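Long-range contact in aquaporin AqpM (Methanothermobacter marburgensis str. Marburg, PDB 2F2B), which forms a membrane channel that lets water flow in both directions under osmotic drive and also passes some glycerol: residues K6-L18 with S69-I81. Residues are numbered along the deposited sequence; the frame is centred on the assembly and turned at random.
Sequences KRCIAEFIGTFIL and SIYALGNISGCHI
Glu11 reaches from helix 6-18 into the loop that follows helix 52-73 and uses both carboxylate oxygens there. OE1 takes the amide of Ile81 (N to OE1 2.7 Å) and OE2 that of His80 (N to OE2 2.9 Å), each on the syn lone pair, so two consecutive backbone N-H groups fill the mouth of the carboxylate. The hydroxyl of Ser77 comes to OE2 from the anti side, 17° out of the carboxylate plane (OG to OE2 2.6 Å), and Gln107 of helix 100-122 gives OE1 a further bond. The chain of Glu11 folds at chi2 (-65°) to bring the group over the loop, and bonds on both oxygens should hold the carboxylate against rotation. While donating to Glu11, Ser77 OG also accepts from Cys79 N at 3.1 Å, an ST turn that shapes the loop just ahead of the two amides.

These amides lead into the first NPA motif, Asn82-Pro83-Ala84, on the pore-forming loop of the first aquaporin repeat; Glu11 thus ties the first membrane helix to the approach to that motif, and the carbonyl of Ile81 bonds to Asn199 of the second NPA motif.

Further along, Ile81 lies against the helix where Gly14 has no side chain: its CG2 sits 3.5 Å from Gly14 C. Thr15 and Ile81 run antiparallel side by side, Thr15 OG1 lying 3.5 Å from Ile81 CB, while Leu18 CD1 meets Ile81 CD1 at 3.6 Å. Toward the helix start, Arg7 lays CG and CD over the carbonyl oxygen of Ile76 and CB against Ser77 CB before the chain bends at chi3 (-74°) and the guanidinium forms a salt bridge with Glu99. From the end of helix 52-73, Leu73 CD1 packs on the carbonyl oxygen of Ala10 (3.4 Å), and from the turn beyond it Ile76 CG2 rests against Ala10 CB.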
ATOM      1  N   LYS A   6     -24.821   3.870  22.802  1.00 17.87           N
ATOM      2  CA  LYS A   6     -24.461   4.000  21.395  1.00 18.16           C
ATOM      3  C   LYS A   6     -22.963   3.809  21.178  1.00 18.31           C
ATOM      4  O   LYS A   6     -22.541   3.271  20.150  1.00 16.83           O
ATOM      5  CB  LYS A   6     -24.911   5.362  20.866  1.00 19.83           C
ATOM      6  CG  LYS A   6     -26.423   5.450  20.691  1.00 20.90           C
ATOM      7  CD  LYS A   6     -26.865   6.827  20.235  1.00 23.82           C
ATOM      8  CE  LYS A   6     -28.360   6.840  19.941  1.00 25.50           C
ATOM      9  NZ  LYS A   6     -28.831   8.196  19.551  1.00 28.08           N
ATOM     10  N   ARG A   7     -22.158   4.244  22.141  1.00 15.89           N
ATOM     11  CA  ARG A   7     -20.714   4.089  22.025  1.00 16.11           C
ATOM     12  C   ARG A   7     -20.321   2.618  22.126  1.00 15.94           C
ATOM     13  O   ARG A   7     -19.387   2.175  21.458  1.00 15.09           O
ATOM     14  CB  ARG A   7     -20.002   4.933  23.086  1.00 15.60           C
ATOM     15  CG  ARG A   7     -19.997   6.416  22.729  1.00 17.02           C
ATOM     16  CD  ARG A   7     -19.125   7.238  23.653  1.00 18.08           C
ATOM     17  NE  ARG A   7     -19.733   7.436  24.967  1.00 19.52           N
ATOM     18  CZ  ARG A   7     -19.173   7.059  26.110  1.00 21.35           C
ATOM     19  NH1 ARG A   7     -17.990   6.457  26.102  1.00 19.88           N
ATOM     20  NH2 ARG A   7     -19.786   7.301  27.264  1.00 19.93           N
ATOM     21  N   CYS A   8     -21.037   1.855  22.948  1.00 15.44           N
ATOM     22  CA  CYS A   8     -20.751   0.430  23.074  1.00 15.50           C
ATOM     23  C   CYS A   8     -21.184  -0.285  21.796  1.00 15.09           C
ATOM     24  O   CYS A   8     -20.533  -1.235  21.357  1.00 13.62           O
ATOM     25  CB  CYS A   8     -21.468  -0.163  24.290  1.00 17.00           C
ATOM     26  SG  CYS A   8     -20.637   0.193  25.858  1.00 20.47           S
ATOM     27  N   ILE A   9     -22.282   0.165  21.198  1.00 13.85           N
ATOM     28  CA  ILE A   9     -22.740  -0.436  19.950  1.00 14.58           C
ATOM     29  C   ILE A   9     -21.664  -0.175  18.890  1.00 14.73           C
ATOM     30  O   ILE A   9     -21.343  -1.052  18.085  1.00 13.56           O
ATOM     31  CB  ILE A   9     -24.087   0.168  19.487  1.00 16.25           C
ATOM     32  CG1 ILE A   9     -25.202  -0.255  20.447  1.00 17.78           C
ATOM     33  CG2 ILE A   9     -24.410  -0.294  18.067  1.00 17.36           C
ATOM     34  CD1 ILE A   9     -26.539   0.426  20.171  1.00 17.46           C
ATOM     35  N   ALA A  10     -21.095   1.028  18.908  1.00 13.16           N
ATOM     36  CA  ALA A  10     -20.045   1.386  17.958  1.00 13.23           C
ATOM     37  C   ALA A  10     -18.809   0.506  18.167  1.00 12.90           C
ATOM     38  O   ALA A  10     -18.203   0.051  17.202  1.00 13.03           O
ATOM     39  CB  ALA A  10     -19.671   2.857  18.110  1.00 12.59           C
ATOM     40  N   GLU A  11     -18.432   0.273  19.421  1.00 11.90           N
ATOM     41  CA  GLU A  11     -17.272  -0.573  19.707  1.00 12.37           C
ATOM     42  C   GLU A  11     -17.531  -2.006  19.230  1.00 13.08           C
ATOM     43  O   GLU A  11     -16.621  -2.686  18.755  1.00 13.54           O
ATOM     44  CB  GLU A  11     -16.955  -0.562  21.210  1.00 12.68           C
ATOM     45  CG  GLU A  11     -16.336   0.742  21.708  1.00 12.38           C
ATOM     46  CD  GLU A  11     -14.957   1.004  21.117  1.00 14.01           C
ATOM     47  OE1 GLU A  11     -14.100   0.101  21.189  1.00 12.49           O
ATOM     48  OE2 GLU A  11     -14.725   2.114  20.590  1.00 16.55           O
ATOM     49  N   PHE A  12     -18.774  -2.459  19.357  1.00 12.78           N
ATOM     50  CA  PHE A  12     -19.158  -3.799  18.917  1.00 12.74           C
ATOM     51  C   PHE A  12     -18.990  -3.887  17.399  1.00 12.50           C
ATOM     52  O   PHE A  12     -18.374  -4.821  16.883  1.00 12.43           O
ATOM     53  CB  PHE A  12     -20.618  -4.079  19.307  1.00 13.54           C
ATOM     54  CG  PHE A  12     -21.163  -5.382  18.777  1.00 13.47           C
ATOM     55  CD1 PHE A  12     -21.642  -5.477  17.472  1.00 15.46           C
ATOM     56  CD2 PHE A  12     -21.217  -6.511  19.593  1.00 14.71           C
ATOM     57  CE1 PHE A  12     -22.170  -6.679  16.985  1.00 15.76           C
ATOM     58  CE2 PHE A  12     -21.742  -7.715  19.119  1.00 13.54           C
ATOM     59  CZ  PHE A  12     -22.220  -7.798  17.814  1.00 15.60           C
ATOM     60  N   ILE A  13     -19.540  -2.904  16.692  1.00 12.29           N
ATOM     61  CA  ILE A  13     -19.453  -2.865  15.235  1.00 11.62           C
ATOM     62  C   ILE A  13     -18.002  -2.782  14.766  1.00 11.40           C
ATOM     63  O   ILE A  13     -17.591  -3.505  13.853  1.00 11.24           O
ATOM     64  CB  ILE A  13     -20.242  -1.662  14.670  1.00 12.26           C
ATOM     65  CG1 ILE A  13     -21.740  -1.875  14.905  1.00 13.78           C
ATOM     66  CG2 ILE A  13     -19.956  -1.491  13.175  1.00 13.14           C
ATOM     67  CD1 ILE A  13     -22.593  -0.657  14.600  1.00 14.96           C
ATOM     68  N   GLY A  14     -17.230  -1.905  15.399  1.00  9.61           N
ATOM     69  CA  GLY A  14     -15.836  -1.739  15.024  1.00 11.01           C
ATOM     70  C   GLY A  14     -15.007  -2.994  15.204  1.00 10.69           C
ATOM     71  O   GLY A  14     -14.179  -3.324  14.356  1.00  9.83           O
ATOM     72  N   THR A  15     -15.218  -3.704  16.307  1.00  9.79           N
ATOM     73  CA  THR A  15     -14.449  -4.916  16.547  1.00 10.15           C
ATOM     74  C   THR A  15     -14.942  -6.041  15.637  1.00  9.92           C
ATOM     75  O   THR A  15     -14.167  -6.900  15.226  1.00  9.52           O
ATOM     76  CB  THR A  15     -14.525  -5.336  18.026  1.00 10.97           C
ATOM     77  OG1 THR A  15     -14.304  -4.184  18.853  1.00 12.22           O
ATOM     78  CG2 THR A  15     -13.447  -6.363  18.333  1.00 12.01           C
ATOM     79  N   PHE A  16     -16.234  -6.026  15.324  1.00 10.62           N
ATOM     80  CA  PHE A  16     -16.819  -7.010  14.419  1.00 10.95           C
ATOM     81  C   PHE A  16     -16.107  -6.848  13.067  1.00 10.19           C
ATOM     82  O   PHE A  16     -15.682  -7.825  12.450  1.00 11.14           O
ATOM     83  CB  PHE A  16     -18.328  -6.733  14.271  1.00 11.65           C
ATOM     84  CG  PHE A  16     -19.015  -7.558  13.207  1.00 13.19           C
ATOM     85  CD1 PHE A  16     -18.791  -7.313  11.855  1.00 14.99           C
ATOM     86  CD2 PHE A  16     -19.901  -8.569  13.561  1.00 14.09           C
ATOM     87  CE1 PHE A  16     -19.439  -8.063  10.869  1.00 14.22           C
ATOM     88  CE2 PHE A  16     -20.555  -9.324  12.583  1.00 14.74           C
ATOM     89  CZ  PHE A  16     -20.322  -9.069  11.237  1.00 14.03           C
ATOM     90  N   ILE A  17     -15.980  -5.602  12.622  1.00 10.57           N
ATOM     91  CA  ILE A  17     -15.329  -5.291  11.348  1.00 10.27           C
ATOM     92  C   ILE A  17     -13.868  -5.727  11.351  1.00 10.25           C
ATOM     93  O   ILE A  17     -13.388  -6.357  10.401  1.00  9.57           O
ATOM     94  CB  ILE A  17     -15.417  -3.773  11.051  1.00 10.32           C
ATOM     95  CG1 ILE A  17     -16.865  -3.410  10.699  1.00 10.79           C
ATOM     96  CG2 ILE A  17     -14.460  -3.396   9.911  1.00 10.84           C
ATOM     97  CD1 ILE A  17     -17.153  -1.917  10.692  1.00 14.74           C
ATOM     98  N   LEU A  18     -13.167  -5.392  12.427  1.00 10.19           N
ATOM     99  CA  LEU A  18     -11.759  -5.745  12.561  1.00 11.17           C
ATOM    100  C   LEU A  18     -11.534  -7.251  12.381  1.00 11.95           C
ATOM    101  O   LEU A  18     -10.663  -7.670  11.618  1.00 10.38           O
ATOM    102  CB  LEU A  18     -11.252  -5.285  13.936  1.00 13.16           C
ATOM    103  CG  LEU A  18      -9.763  -5.430  14.267  1.00 17.67           C
ATOM    104  CD1 LEU A  18      -9.385  -4.429  15.359  1.00 21.05           C
ATOM    105  CD2 LEU A  18      -9.467  -6.850  14.709  1.00 17.82           C
ATOM    106  N   SER A  69     -12.852   1.911  10.072  1.00 10.60           N
ATOM    107  CA  SER A  69     -13.592   1.930  11.334  1.00 11.45           C
ATOM    108  C   SER A  69     -13.345   3.199  12.147  1.00 10.61           C
ATOM    109  O   SER A  69     -14.276   3.771  12.714  1.00 10.92           O
ATOM    110  CB  SER A  69     -13.238   0.698  12.173  1.00 11.14           C
ATOM    111  OG  SER A  69     -13.713  -0.492  11.557  1.00 12.43           O
ATOM    112  N   ILE A  70     -12.091   3.636  12.209  1.00  9.89           N
ATOM    113  CA  ILE A  70     -11.760   4.839  12.959  1.00 10.83           C
ATOM    114  C   ILE A  70     -12.397   6.086  12.337  1.00 12.09           C
ATOM    115  O   ILE A  70     -12.892   6.962  13.054  1.00 11.95           O
ATOM    116  CB  ILE A  70     -10.225   5.014  13.070  1.00 10.14           C
ATOM    117  CG1 ILE A  70      -9.651   3.890  13.945  1.00 10.26           C
ATOM    118  CG2 ILE A  70      -9.889   6.384  13.663  1.00 11.08           C
ATOM    119  CD1 ILE A  70      -8.130   3.871  14.025  1.00 10.56           C
ATOM    120  N   TYR A  71     -12.403   6.176  11.011  1.00 12.18           N
ATOM    121  CA  TYR A  71     -13.016   7.337  10.370  1.00 12.41           C
ATOM    122  C   TYR A  71     -14.532   7.301  10.515  1.00 14.30           C
ATOM    123  O   TYR A  71     -15.182   8.343  10.600  1.00 15.28           O
ATOM    124  CB  TYR A  71     -12.609   7.408   8.893  1.00 12.56           C
ATOM    125  CG  TYR A  71     -11.184   7.890   8.717  1.00 11.57           C
ATOM    126  CD1 TYR A  71     -10.830   9.207   9.022  1.00 11.93           C
ATOM    127  CD2 TYR A  71     -10.175   7.014   8.317  1.00 11.48           C
ATOM    128  CE1 TYR A  71      -9.503   9.638   8.936  1.00 13.05           C
ATOM    129  CE2 TYR A  71      -8.854   7.429   8.235  1.00 10.09           C
ATOM    130  CZ  TYR A  71      -8.519   8.738   8.547  1.00 10.66           C
ATOM    131  OH  TYR A  71      -7.204   9.138   8.503  1.00 10.56           O
ATOM    132  N   ALA A  72     -15.097   6.103  10.577  1.00 13.15           N
ATOM    133  CA  ALA A  72     -16.545   5.968  10.714  1.00 15.00           C
ATOM    134  C   ALA A  72     -17.036   6.068  12.155  1.00 14.58           C
ATOM    135  O   ALA A  72     -18.088   6.653  12.418  1.00 15.31           O
ATOM    136  CB  ALA A  72     -17.001   4.632  10.115  1.00 14.57           C
ATOM    137  N   LEU A  73     -16.263   5.518  13.086  1.00 13.27           N
ATOM    138  CA  LEU A  73     -16.676   5.479  14.487  1.00 14.09           C
ATOM    139  C   LEU A  73     -15.832   6.261  15.480  1.00 14.91           C
ATOM    140  O   LEU A  73     -16.209   6.373  16.651  1.00 15.26           O
ATOM    141  CB  LEU A  73     -16.743   4.013  14.933  1.00 14.04           C
ATOM    142  CG  LEU A  73     -17.458   3.072  13.966  1.00 14.24           C
ATOM    143  CD1 LEU A  73     -17.188   1.632  14.367  1.00 13.92           C
ATOM    144  CD2 LEU A  73     -18.958   3.360  13.946  1.00 14.65           C
ATOM    145  N   GLY A  74     -14.699   6.792  15.034  1.00 14.38           N
ATOM    146  CA  GLY A  74     -13.841   7.536  15.936  1.00 15.95           C
ATOM    147  C   GLY A  74     -14.529   8.674  16.675  1.00 17.80           C
ATOM    148  O   GLY A  74     -14.314   8.855  17.877  1.00 18.16           O
ATOM    149  N   ASN A  75     -15.351   9.433  15.957  1.00 18.53           N
ATOM    150  CA  ASN A  75     -16.081  10.567  16.529  1.00 21.29           C
ATOM    151  C   ASN A  75     -17.275  10.131  17.367  1.00 20.75           C
ATOM    152  O   ASN A  75     -17.977  10.966  17.948  1.00 22.02           O
ATOM    153  CB  ASN A  75     -16.586  11.482  15.412  1.00 25.58           C
ATOM    154  CG  ASN A  75     -15.468  12.163  14.662  1.00 30.76           C
ATOM    155  OD1 ASN A  75     -15.690  12.764  13.608  1.00 33.57           O
ATOM    156  ND2 ASN A  75     -14.255  12.079  15.199  1.00 33.69           N
ATOM    157  N   ILE A  76     -17.517   8.829  17.421  1.00 18.01           N
ATOM    158  CA  ILE A  76     -18.634   8.308  18.188  1.00 17.65           C
ATOM    159  C   ILE A  76     -18.162   7.719  19.513  1.00 17.95           C
ATOM    160  O   ILE A  76     -18.493   8.240  20.577  1.00 17.17           O
ATOM    161  CB  ILE A  76     -19.408   7.241  17.372  1.00 17.59           C
ATOM    162  CG1 ILE A  76     -20.009   7.895  16.120  1.00 18.88           C
ATOM    163  CG2 ILE A  76     -20.514   6.621  18.219  1.00 19.08           C
ATOM    164  CD1 ILE A  76     -20.687   6.920  15.175  1.00 17.73           C
ATOM    165  N   SER A  77     -17.364   6.656  19.450  1.00 17.10           N
ATOM    166  CA  SER A  77     -16.880   5.998  20.662  1.00 17.07           C
ATOM    167  C   SER A  77     -15.392   6.176  20.918  1.00 17.33           C
ATOM    168  O   SER A  77     -14.906   5.868  22.009  1.00 17.64           O
ATOM    169  CB  SER A  77     -17.170   4.500  20.585  1.00 18.28           C
ATOM    170  OG  SER A  77     -16.375   3.892  19.574  1.00 17.33           O
ATOM    171  N   GLY A  78     -14.674   6.666  19.913  1.00 15.64           N
ATOM    172  CA  GLY A  78     -13.238   6.823  20.035  1.00 17.18           C
ATOM    173  C   GLY A  78     -12.592   5.669  19.282  1.00 17.47           C
ATOM    174  O   GLY A  78     -11.384   5.650  19.052  1.00 17.96           O
ATOM    175  N   CYS A  79     -13.430   4.706  18.903  1.00 16.09           N
ATOM    176  CA  CYS A  79     -13.025   3.507  18.165  1.00 15.07           C
ATOM    177  C   CYS A  79     -11.778   2.816  18.715  1.00 15.25           C
ATOM    178  O   CYS A  79     -10.756   2.718  18.031  1.00 15.42           O
ATOM    179  CB  CYS A  79     -12.824   3.843  16.680  1.00 14.72           C
ATOM    180  SG  CYS A  79     -12.752   2.390  15.591  1.00 15.57           S
ATOM    181  N   HIS A  80     -11.866   2.334  19.954  1.00 13.20           N
ATOM    182  CA  HIS A  80     -10.751   1.628  20.582  1.00 13.18           C
ATOM    183  C   HIS A  80     -10.624   0.241  19.953  1.00 12.09           C
ATOM    184  O   HIS A  80      -9.524  -0.193  19.601  1.00 11.36           O
ATOM    185  CB  HIS A  80     -10.994   1.435  22.085  1.00 13.50           C
ATOM    186  CG  HIS A  80     -11.113   2.709  22.865  1.00 14.48           C
ATOM    187  ND1 HIS A  80     -11.207   2.724  24.240  1.00 14.47           N
ATOM    188  CD2 HIS A  80     -11.183   4.002  22.468  1.00 14.16           C
ATOM    189  CE1 HIS A  80     -11.332   3.971  24.658  1.00 14.82           C
ATOM    190  NE2 HIS A  80     -11.321   4.766  23.604  1.00 15.10           N
ATOM    191  N   ILE A  81     -11.768  -0.438  19.849  1.00 12.37           N
ATOM    192  CA  ILE A  81     -11.901  -1.791  19.296  1.00 11.68           C
ATOM    193  C   ILE A  81     -10.757  -2.730  19.667  1.00 12.62           C
ATOM    194  O   ILE A  81     -10.392  -3.632  18.905  1.00 11.50           O
ATOM    195  CB  ILE A  81     -12.084  -1.750  17.750  1.00 12.80           C
ATOM    196  CG1 ILE A  81     -10.854  -1.139  17.067  1.00 12.21           C
ATOM    197  CG2 ILE A  81     -13.336  -0.933  17.415  1.00 10.62           C
ATOM    198  CD1 ILE A  81     -10.916  -1.172  15.537  1.00 15.75           C
TER